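Rieske iron-sulfur protein soxF (PDB 1JM1) carries a [2Fe-2S] cluster and probably passes electrons along the respiratory chain of Sulfolobus acidocaldarius. Local coordinates at residues V32-Y37 with P43-D48; P63-Y68 with Q74-K79; F90-V95 with C99-Q104. All coordinates share one frame; numbering follows the deposited sequence.

The three contacts follow one another along the chain, each closing before the next opens. Contact 1 is a buried beta hairpin, and contact 3 continues its sheet toward the iron-sulfur cluster: strand 87-91 pairs with strand 43-48, F45 N lies 2.9 Å from F90 O, and the contact centres are about 10 Å apart. Contact 2 is a surface loop leading into strand 77-79, with its centre about 20 Å from each of the others; its nearest atoms come within about 5 Å of contact 3 without touching it. Contacts 1 and 3 thus tie the buried hairpin to one of the two loops that hold the cluster, while contact 2 lies away from that site.

Contact 1 of 3, residues V32-Y37 with P43-D48; sequences VYFFAY and PCFLVD
Strands 32-36 and 43-48 form a beta hairpin, paired antiparallel from V32 opposite V47 to A36 opposite P43. Two hydrogen-bonded pairs hold it: L46 N gives to Y33 O at 2.8 Å and C44 N gives to F35 O at 2.8 Å, each answered in the reverse direction. On the face with Y33, F35, C44 and L46, the F35 ring leans back across the partner strand. Its CG sits between the backbone N and the carbonyl carbon (chi1 64°), which brings the ring over to C44, whose CB lies above one face, 3.7 Å from the F35 ring centroid. The edge of the same ring meets backbone, F35 CE2 lying 3.6 Å from L46 N; L46 CD2 packs on F35 CE2 as well. C44 SG stands obliquely to the ring, a sulfur-aromatic contact, and comes 3.5 Å from Y37 O. On the other face, F45 CB sits over the F34 ring in a CH-pi contact, 4.2 Å from its centroid. V32 CG1 packs against F45 CB as well, at 3.9 Å. Strands 13-17 and 151-155 cover the face with F35, C44 and L46, and F34 N is hydrogen-bonded to N198 OD1. The chemistry is therefore divided: four backbone bonds set the register, while apolar and CH-pi contacts on both faces join the two strands, with the C44 sulfur lodged beside an aromatic ring and a carbonyl oxygen.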
loop_
_atom_site.group_PDB
_atom_site.type_symbol
_atom_site.label_atom_id
_atom_site.label_comp_id
_atom_site.label_asym_id
_atom_site.label_seq_id
_atom_site.Cartn_x
_atom_site.Cartn_y
_atom_site.Cartn_z
ATOM N N VAL A 32 0.838 7.295 -7.888
ATOM C CA VAL A 32 -0.013 6.527 -6.977
ATOM C C VAL A 32 -1.210 6.040 -7.764
ATOM O O VAL A 32 -1.789 6.782 -8.561
ATOM C CB VAL A 32 -0.494 7.495 -5.811
ATOM C CG1 VAL A 32 -1.430 6.884 -4.910
ATOM C CG2 VAL A 32 0.786 7.969 -5.043
ATOM N N TYR A 33 -1.626 4.768 -7.524
ATOM C CA TYR A 33 -2.681 4.141 -8.289
ATOM C C TYR A 33 -3.556 3.369 -7.330
ATOM O O TYR A 33 -3.125 2.353 -6.750
ATOM C CB TYR A 33 -2.098 3.247 -9.364
ATOM C CG TYR A 33 -2.993 2.718 -10.401
ATOM C CD1 TYR A 33 -3.131 3.351 -11.634
ATOM C CD2 TYR A 33 -3.796 1.579 -10.169
ATOM C CE1 TYR A 33 -3.981 2.872 -12.612
ATOM C CE2 TYR A 33 -4.624 1.102 -11.182
ATOM C CZ TYR A 33 -4.696 1.782 -12.372
ATOM O OH TYR A 33 -5.480 1.278 -13.429
ATOM N N PHE A 34 -4.797 3.806 -7.126
ATOM C CA PHE A 34 -5.675 3.227 -6.123
ATOM C C PHE A 34 -6.391 2.007 -6.645
ATOM O O PHE A 34 -6.699 1.921 -7.845
ATOM C CB PHE A 34 -6.704 4.249 -5.623
ATOM C CG PHE A 34 -6.055 5.342 -4.781
ATOM C CD1 PHE A 34 -5.641 6.512 -5.392
ATOM C CD2 PHE A 34 -5.877 5.160 -3.431
ATOM C CE1 PHE A 34 -5.055 7.494 -4.598
ATOM C CE2 PHE A 34 -5.284 6.148 -2.639
ATOM C CZ PHE A 34 -4.880 7.315 -3.222
ATOM N N PHE A 35 -6.691 1.097 -5.724
ATOM C CA PHE A 35 -7.448 -0.117 -6.011
ATOM C C PHE A 35 -8.042 -0.606 -4.684
ATOM O O PHE A 35 -7.794 0.023 -3.635
ATOM C CB PHE A 35 -6.562 -1.195 -6.689
ATOM C CG PHE A 35 -5.432 -1.717 -5.876
ATOM C CD1 PHE A 35 -5.494 -2.948 -5.239
ATOM C CD2 PHE A 35 -4.246 -1.000 -5.737
ATOM C CE1 PHE A 35 -4.424 -3.473 -4.553
ATOM C CE2 PHE A 35 -3.167 -1.519 -5.034
ATOM C CZ PHE A 35 -3.244 -2.747 -4.443
ATOM N N ALA A 36 -8.810 -1.658 -4.712
ATOM C CA ALA A 36 -9.332 -2.297 -3.499
ATOM C C ALA A 36 -8.884 -3.737 -3.484
ATOM O O ALA A 36 -8.856 -4.397 -4.538
ATOM C CB ALA A 36 -10.848 -2.257 -3.440
ATOM N N TYR A 37 -8.520 -4.242 -2.302
ATOM C CA TYR A 37 -8.016 -5.605 -2.206
ATOM C C TYR A 37 -7.875 -6.006 -0.742
ATOM O O TYR A 37 -7.411 -5.188 0.053
ATOM C CB TYR A 37 -6.586 -5.687 -2.806
ATOM C CG TYR A 37 -5.974 -7.070 -2.735
ATOM C CD1 TYR A 37 -6.305 -8.059 -3.653
ATOM C CD2 TYR A 37 -5.078 -7.388 -1.702
ATOM C CE1 TYR A 37 -5.766 -9.328 -3.556
ATOM C CE2 TYR A 37 -4.556 -8.666 -1.612
ATOM C CZ TYR A 37 -4.913 -9.636 -2.556
ATOM O OH TYR A 37 -4.360 -10.882 -2.404
ATOM N N PRO A 43 -9.573 -0.124 0.649
ATOM C CA PRO A 43 -8.770 0.640 -0.287
ATOM C C PRO A 43 -7.279 0.455 -0.064
ATOM O O PRO A 43 -6.831 0.365 1.077
ATOM C CB PRO A 43 -9.220 2.103 -0.012
ATOM C CG PRO A 43 -9.516 2.072 1.447
ATOM C CD PRO A 43 -10.191 0.721 1.692
ATOM N N CYS A 44 -6.546 0.444 -1.170
ATOM C CA CYS A 44 -5.112 0.277 -1.242
ATOM C C CYS A 44 -4.552 1.196 -2.281
ATOM O O CYS A 44 -5.294 1.735 -3.115
ATOM C CB CYS A 44 -4.778 -1.184 -1.639
ATOM S SG CYS A 44 -5.365 -2.448 -0.488
ATOM N N PHE A 45 -3.228 1.348 -2.340
ATOM C CA PHE A 45 -2.610 2.039 -3.469
ATOM C C PHE A 45 -1.324 1.369 -3.852
ATOM O O PHE A 45 -0.540 0.949 -2.997
ATOM C CB PHE A 45 -2.415 3.537 -3.177
ATOM C CG PHE A 45 -1.480 3.859 -2.048
ATOM C CD1 PHE A 45 -0.157 4.132 -2.268
ATOM C CD2 PHE A 45 -1.928 3.854 -0.735
ATOM C CE1 PHE A 45 0.702 4.365 -1.230
ATOM C CE2 PHE A 45 -1.052 4.076 0.319
ATOM C CZ PHE A 45 0.254 4.349 0.080
ATOM N N LEU A 46 -1.068 1.357 -5.155
ATOM C CA LEU A 46 0.250 1.137 -5.717
ATOM C C LEU A 46 0.995 2.431 -5.702
ATOM O O LEU A 46 0.413 3.494 -5.892
ATOM C CB LEU A 46 0.221 0.685 -7.230
ATOM C CG LEU A 46 -0.524 -0.454 -7.715
ATOM C CD1 LEU A 46 -0.336 -0.659 -9.245
ATOM C CD2 LEU A 46 -0.045 -1.755 -7.068
ATOM N N VAL A 47 2.313 2.342 -5.536
ATOM C CA VAL A 47 3.179 3.520 -5.664
ATOM C C VAL A 47 4.465 3.094 -6.324
ATOM O O VAL A 47 5.063 2.069 -5.948
ATOM C CB VAL A 47 3.416 4.199 -4.321
ATOM C CG1 VAL A 47 4.033 3.290 -3.252
ATOM C CG2 VAL A 47 4.244 5.494 -4.498
ATOM N N ASP A 48 4.896 3.870 -7.319
ATOM C CA ASP A 48 6.223 3.706 -7.906
ATOM C C ASP A 48 7.140 4.572 -7.100
ATOM O O ASP A 48 7.144 5.816 -7.209
ATOM C CB ASP A 48 6.250 4.026 -9.375
ATOM C CG ASP A 48 7.636 3.785 -9.968
ATOM O OD1 ASP A 48 8.646 3.969 -9.322
ATOM O OD2 ASP A 48 7.689 3.532 -11.210
#

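Contact 2 of 3, residues P63-Y68 with Q74-K79; sequences PYYGKY and QIQTIK
The Y65 ring meets the 74-79 segment with its edge: Q74 O, I75 O and a water all lie in its plane, and Q76 CG comes in obliquely. The two carbonyl oxygens sit against one flank of the ring, where Y65 CE1 is 3.3 Å from Q74 O and Y65 CD1 is 3.5 Å from I75 O, so that weakly polar aromatic C-H groups face backbone oxygens. Y65 reaches across because its CG is anti to the backbone N (chi1 175°), which extends the ring out from the turn. Q76 runs beside it in the same direction, with Q76 CG 3.6 Å from Y65 CE1 and the ring and amide planes 45° apart. At the far end a water links the two sides: it is 2.8 Å from Y65 OH and accepts from Q74 NE2 at 3.1 Å. Y65 itself belongs to a type II beta turn from Y64 to K67, closed by K67 N giving to Y64 O, with G66 at the position of positive phi. I75 O has a stronger partner of its own in N62 ND2. Backbone bonds join G66 with G73 within the loop and Q76 with N62 just beyond strand 59-61, while I78 with I60 pairs the two strands of the small antiparallel sheet, 59-61 and 77-79, and K79 NZ makes a salt bridge to E59 just across that sheet.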
loop_
_atom_site.group_PDB
_atom_site.type_symbol
_atom_site.label_atom_id
_atom_site.label_comp_id
_atom_site.label_asym_id
_atom_site.label_seq_id
_atom_site.Cartn_x
_atom_site.Cartn_y
_atom_site.Cartn_z
ATOM N N PRO A 63 8.398 -5.236 8.141
ATOM C CA PRO A 63 8.538 -5.058 9.600
ATOM C C PRO A 63 7.738 -6.046 10.417
ATOM O O PRO A 63 7.949 -6.144 11.629
ATOM C CB PRO A 63 8.039 -3.620 9.821
ATOM C CG PRO A 63 7.088 -3.409 8.731
ATOM C CD PRO A 63 7.646 -4.124 7.506
ATOM N N TYR A 64 6.813 -6.773 9.795
ATOM C CA TYR A 64 5.978 -7.764 10.468
ATOM C C TYR A 64 6.575 -9.183 10.416
ATOM O O TYR A 64 5.899 -10.104 10.874
ATOM C CB TYR A 64 4.578 -7.731 9.914
ATOM C CG TYR A 64 3.768 -6.532 10.253
ATOM C CD1 TYR A 64 3.577 -5.483 9.355
ATOM C CD2 TYR A 64 3.109 -6.447 11.464
ATOM C CE1 TYR A 64 2.778 -4.400 9.689
ATOM C CE2 TYR A 64 2.272 -5.402 11.781
ATOM C CZ TYR A 64 2.101 -4.364 10.884
ATOM O OH TYR A 64 1.224 -3.373 11.228
ATOM N N TYR A 65 7.814 -9.347 9.951
ATOM C CA TYR A 65 8.410 -10.704 9.945
ATOM C C TYR A 65 8.296 -11.323 11.325
ATOM O O TYR A 65 8.644 -10.705 12.339
ATOM C CB TYR A 65 9.873 -10.570 9.533
ATOM C CG TYR A 65 10.608 -11.902 9.617
ATOM C CD1 TYR A 65 10.543 -12.807 8.623
ATOM C CD2 TYR A 65 11.328 -12.293 10.726
ATOM C CE1 TYR A 65 11.213 -14.030 8.675
ATOM C CE2 TYR A 65 12.022 -13.491 10.777
ATOM C CZ TYR A 65 11.954 -14.334 9.723
ATOM O OH TYR A 65 12.666 -15.542 9.814
ATOM N N GLY A 66 7.814 -12.557 11.360
ATOM C CA GLY A 66 7.670 -13.307 12.581
ATOM C C GLY A 66 6.518 -12.907 13.471
ATOM O O GLY A 66 6.311 -13.486 14.528
ATOM N N LYS A 67 5.695 -11.901 13.065
ATOM C CA LYS A 67 4.567 -11.485 13.874
ATOM C C LYS A 67 3.310 -12.262 13.594
ATOM O O LYS A 67 2.352 -12.209 14.377
ATOM C CB LYS A 67 4.313 -9.987 13.715
ATOM C CG LYS A 67 5.515 -9.109 14.151
ATOM C CD LYS A 67 5.817 -9.248 15.653
ATOM C CE LYS A 67 6.366 -7.893 16.136
ATOM N N TYR A 68 3.252 -12.940 12.447
ATOM C CA TYR A 68 2.125 -13.729 12.021
ATOM C C TYR A 68 2.633 -15.081 11.532
ATOM O O TYR A 68 3.824 -15.234 11.244
ATOM C CB TYR A 68 1.335 -13.039 10.867
ATOM C CG TYR A 68 0.858 -11.655 11.351
ATOM C CD1 TYR A 68 1.444 -10.505 10.882
ATOM C CD2 TYR A 68 -0.098 -11.546 12.309
ATOM C CE1 TYR A 68 1.057 -9.248 11.341
ATOM C CE2 TYR A 68 -0.487 -10.321 12.821
ATOM C CZ TYR A 68 0.107 -9.179 12.344
ATOM O OH TYR A 68 -0.216 -7.940 12.812
ATOM N N GLN A 74 6.715 -15.101 7.230
ATOM C CA GLN A 74 8.105 -15.450 6.982
ATOM C C GLN A 74 8.741 -14.572 5.928
ATOM O O GLN A 74 9.942 -14.661 5.669
ATOM C CB GLN A 74 8.211 -16.927 6.624
ATOM C CG GLN A 74 9.637 -17.428 6.623
ATOM C CD GLN A 74 9.733 -18.935 6.586
ATOM O OE1 GLN A 74 8.744 -19.596 6.153
ATOM N NE2 GLN A 74 10.881 -19.480 6.958
ATOM N N ILE A 75 7.977 -13.707 5.282
ATOM C CA ILE A 75 8.540 -12.798 4.267
ATOM C C ILE A 75 9.451 -11.810 5.012
ATOM O O ILE A 75 9.040 -11.127 5.942
ATOM C CB ILE A 75 7.419 -12.074 3.519
ATOM C CG1 ILE A 75 6.604 -13.078 2.701
ATOM C CG2 ILE A 75 7.981 -10.972 2.658
ATOM C CD1 ILE A 75 5.327 -12.474 2.109
ATOM N N GLN A 76 10.741 -11.763 4.588
ATOM C CA GLN A 76 11.678 -10.854 5.232
ATOM C C GLN A 76 11.704 -9.486 4.610
ATOM O O GLN A 76 11.923 -8.479 5.327
ATOM C CB GLN A 76 13.122 -11.439 5.194
ATOM C CG GLN A 76 13.224 -12.659 6.061
ATOM C CD GLN A 76 14.617 -13.261 5.929
ATOM O OE1 GLN A 76 15.566 -12.699 6.503
ATOM N NE2 GLN A 76 14.685 -14.328 5.210
ATOM N N THR A 77 11.549 -9.407 3.303
ATOM C CA THR A 77 11.606 -8.179 2.543
ATOM C C THR A 77 10.580 -8.246 1.447
ATOM O O THR A 77 10.132 -9.316 1.048
ATOM C CB THR A 77 12.962 -7.890 1.934
ATOM O OG1 THR A 77 13.135 -8.823 0.839
ATOM C CG2 THR A 77 14.123 -8.008 2.948
ATOM N N ILE A 78 10.170 -7.071 1.002
ATOM C CA ILE A 78 9.221 -6.899 -0.094
ATOM C C ILE A 78 9.991 -6.350 -1.280
ATOM O O ILE A 78 10.577 -5.259 -1.188
ATOM C CB ILE A 78 8.077 -5.970 0.302
ATOM C CG1 ILE A 78 7.335 -6.442 1.536
ATOM C CG2 ILE A 78 7.114 -5.780 -0.905
ATOM C CD1 ILE A 78 6.768 -7.683 1.475
ATOM N N LYS A 79 10.003 -7.099 -2.358
ATOM C CA LYS A 79 10.677 -6.617 -3.575
ATOM C C LYS A 79 9.715 -5.796 -4.389
ATOM O O LYS A 79 8.542 -6.146 -4.584
ATOM C CB LYS A 79 11.185 -7.821 -4.417
ATOM C CG LYS A 79 12.415 -8.530 -3.668
ATOM C CD LYS A 79 13.182 -9.460 -4.492
ATOM C CE LYS A 79 14.427 -9.991 -3.772
ATOM N NZ LYS A 79 14.057 -10.328 -2.377
HETATM O O HOH W 1 12.856 -17.128 7.469
#

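Contact 3 of 3, residues F90-V95 with C99-Q104; sequences FSDVCV and CQLPAQ. With FES (Fe2/s2 (inorganic) cluster), chain C.
D92, just past the end of strand 87-91, reaches across to Q100 and L101. From its CB, CG swings anti to the backbone N (chi1 -167°), which carries the carboxylate to the other segment. At the tip the oxygens part: D92 OD1 sits 2.6 Å from L101 O, while D92 OD2 accepts from Q100 NE2 at 3.0 Å. That donor comes from the anti side, 20° out of the carboxylate plane, and also bonds to S194 O. OD2 has a water besides, which reaches on to Q104 OE1. An alanine here is likely to leave Q100 NE2 and the water without the acceptor they share. The backbones are joined as well: L101 N gives to D92 O, and C94 N gives to C99 O at 2.8 Å. Past L101 CD2, which packs on C94 CB, C94 SG binds one iron of the cluster together with C124, and C99 forms a disulfide with C126, tying the two cluster-binding loops of the Rieske fold together. Strand 43-48 flanks D92 and A103 through F45, F34 of strand 32-36 adds to that cover, and Y131 of strand 130-132 packs against C94 and L101.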
loop_
_atom_site.group_PDB
_atom_site.type_symbol
_atom_site.label_atom_id
_atom_site.label_comp_id
_atom_site.label_asym_id
_atom_site.label_seq_id
_atom_site.Cartn_x
_atom_site.Cartn_y
_atom_site.Cartn_z
ATOM N N PHE A 90 0.409 -0.521 -0.613
ATOM C CA PHE A 90 0.076 -0.414 0.804
ATOM C C PHE A 90 -1.429 -0.344 0.953
ATOM O O PHE A 90 -2.169 0.137 0.093
ATOM C CB PHE A 90 0.702 0.843 1.408
ATOM C CG PHE A 90 2.215 0.861 1.391
ATOM C CD1 PHE A 90 2.903 1.309 0.285
ATOM C CD2 PHE A 90 2.926 0.391 2.503
ATOM C CE1 PHE A 90 4.279 1.263 0.252
ATOM C CE2 PHE A 90 4.310 0.385 2.482
ATOM C CZ PHE A 90 4.969 0.809 1.378
ATOM N N SER A 91 -1.889 -0.708 2.181
ATOM C CA SER A 91 -3.231 -0.328 2.604
ATOM C C SER A 91 -3.357 1.200 2.637
ATOM O O SER A 91 -2.436 1.917 2.994
ATOM C CB SER A 91 -3.481 -0.876 4.000
ATOM O OG SER A 91 -4.761 -0.492 4.494
ATOM N N ASP A 92 -4.571 1.670 2.284
ATOM C CA ASP A 92 -4.909 3.081 2.376
ATOM C C ASP A 92 -5.687 3.419 3.639
ATOM O O ASP A 92 -6.254 4.521 3.694
ATOM C CB ASP A 92 -5.658 3.536 1.140
ATOM C CG ASP A 92 -5.781 5.015 0.996
ATOM O OD1 ASP A 92 -4.738 5.700 1.317
ATOM O OD2 ASP A 92 -6.812 5.534 0.534
ATOM N N VAL A 93 -5.718 2.543 4.628
ATOM C CA VAL A 93 -6.437 2.764 5.895
ATOM C C VAL A 93 -5.422 2.868 7.019
ATOM O O VAL A 93 -4.653 1.925 7.293
ATOM C CB VAL A 93 -7.490 1.692 6.139
ATOM C CG1 VAL A 93 -8.220 2.000 7.475
ATOM C CG2 VAL A 93 -8.483 1.557 4.998
ATOM N N CYS A 94 -5.403 4.028 7.695
ATOM C CA CYS A 94 -4.535 4.229 8.821
ATOM C C CYS A 94 -4.806 3.241 9.932
ATOM O O CYS A 94 -5.961 2.975 10.283
ATOM C CB CYS A 94 -4.780 5.668 9.336
ATOM S SG CYS A 94 -3.608 6.171 10.617
ATOM N N VAL A 95 -3.728 2.680 10.498
ATOM C CA VAL A 95 -3.845 1.669 11.561
ATOM C C VAL A 95 -3.869 2.294 12.956
ATOM O O VAL A 95 -3.885 1.564 13.950
ATOM C CB VAL A 95 -2.817 0.558 11.419
ATOM C CG1 VAL A 95 -3.135 -0.295 10.173
ATOM C CG2 VAL A 95 -1.390 1.040 11.354
ATOM N N CYS A 99 -8.666 6.389 9.734
ATOM C CA CYS A 99 -8.846 7.354 8.664
ATOM C C CYS A 99 -8.264 6.842 7.362
ATOM O O CYS A 99 -7.296 6.090 7.351
ATOM C CB CYS A 99 -8.181 8.697 9.040
ATOM S SG CYS A 99 -9.254 9.579 10.223
ATOM N N GLN A 100 -8.849 7.270 6.260
ATOM C CA GLN A 100 -8.317 6.961 4.945
ATOM C C GLN A 100 -7.173 7.906 4.649
ATOM O O GLN A 100 -7.263 9.118 4.851
ATOM C CB GLN A 100 -9.434 7.042 3.902
ATOM C CG GLN A 100 -8.997 6.552 2.562
ATOM C CD GLN A 100 -10.115 6.281 1.597
ATOM O OE1 GLN A 100 -11.292 6.536 1.866
ATOM N NE2 GLN A 100 -9.786 5.702 0.461
ATOM N N LEU A 101 -6.067 7.370 4.158
ATOM C CA LEU A 101 -4.838 8.135 4.024
ATOM C C LEU A 101 -4.797 8.862 2.684
ATOM O O LEU A 101 -5.007 8.249 1.620
ATOM C CB LEU A 101 -3.635 7.194 4.149
ATOM C CG LEU A 101 -3.466 6.583 5.527
ATOM C CD1 LEU A 101 -2.512 5.388 5.469
ATOM C CD2 LEU A 101 -2.989 7.583 6.569
ATOM N N PRO A 102 -4.469 10.151 2.694
ATOM C CA PRO A 102 -4.481 10.950 1.441
ATOM C C PRO A 102 -3.180 10.820 0.657
ATOM O O PRO A 102 -2.425 11.771 0.465
ATOM C CB PRO A 102 -4.726 12.397 1.948
ATOM C CG PRO A 102 -4.038 12.397 3.296
ATOM C CD PRO A 102 -4.303 11.008 3.891
ATOM N N ALA A 103 -2.924 9.589 0.184
ATOM C CA ALA A 103 -1.721 9.323 -0.572
ATOM C C ALA A 103 -1.681 10.048 -1.905
ATOM O O ALA A 103 -0.620 10.182 -2.497
ATOM C CB ALA A 103 -1.577 7.822 -0.804
ATOM N N GLN A 104 -2.835 10.535 -2.354
ATOM C CA GLN A 104 -2.916 11.286 -3.614
ATOM C C GLN A 104 -2.528 12.756 -3.478
ATOM O O GLN A 104 -2.360 13.425 -4.466
ATOM C CB GLN A 104 -4.356 11.218 -4.226
ATOM C CG GLN A 104 -5.452 11.937 -3.440
ATOM C CD GLN A 104 -6.014 11.345 -2.257
ATOM O OE1 GLN A 104 -5.569 10.398 -1.669
ATOM N NE2 GLN A 104 -7.023 11.995 -1.626
HETATM FE FE1 FES C . -4.518 8.251 11.219
HETATM FE FE2 FES C . -5.214 8.714 13.807
HETATM S S1 FES C . -3.265 9.268 12.811
HETATM S S2 FES C . -6.507 7.799 12.197
HETATM O O HOH W 2 -7.368 8.329 -0.468
#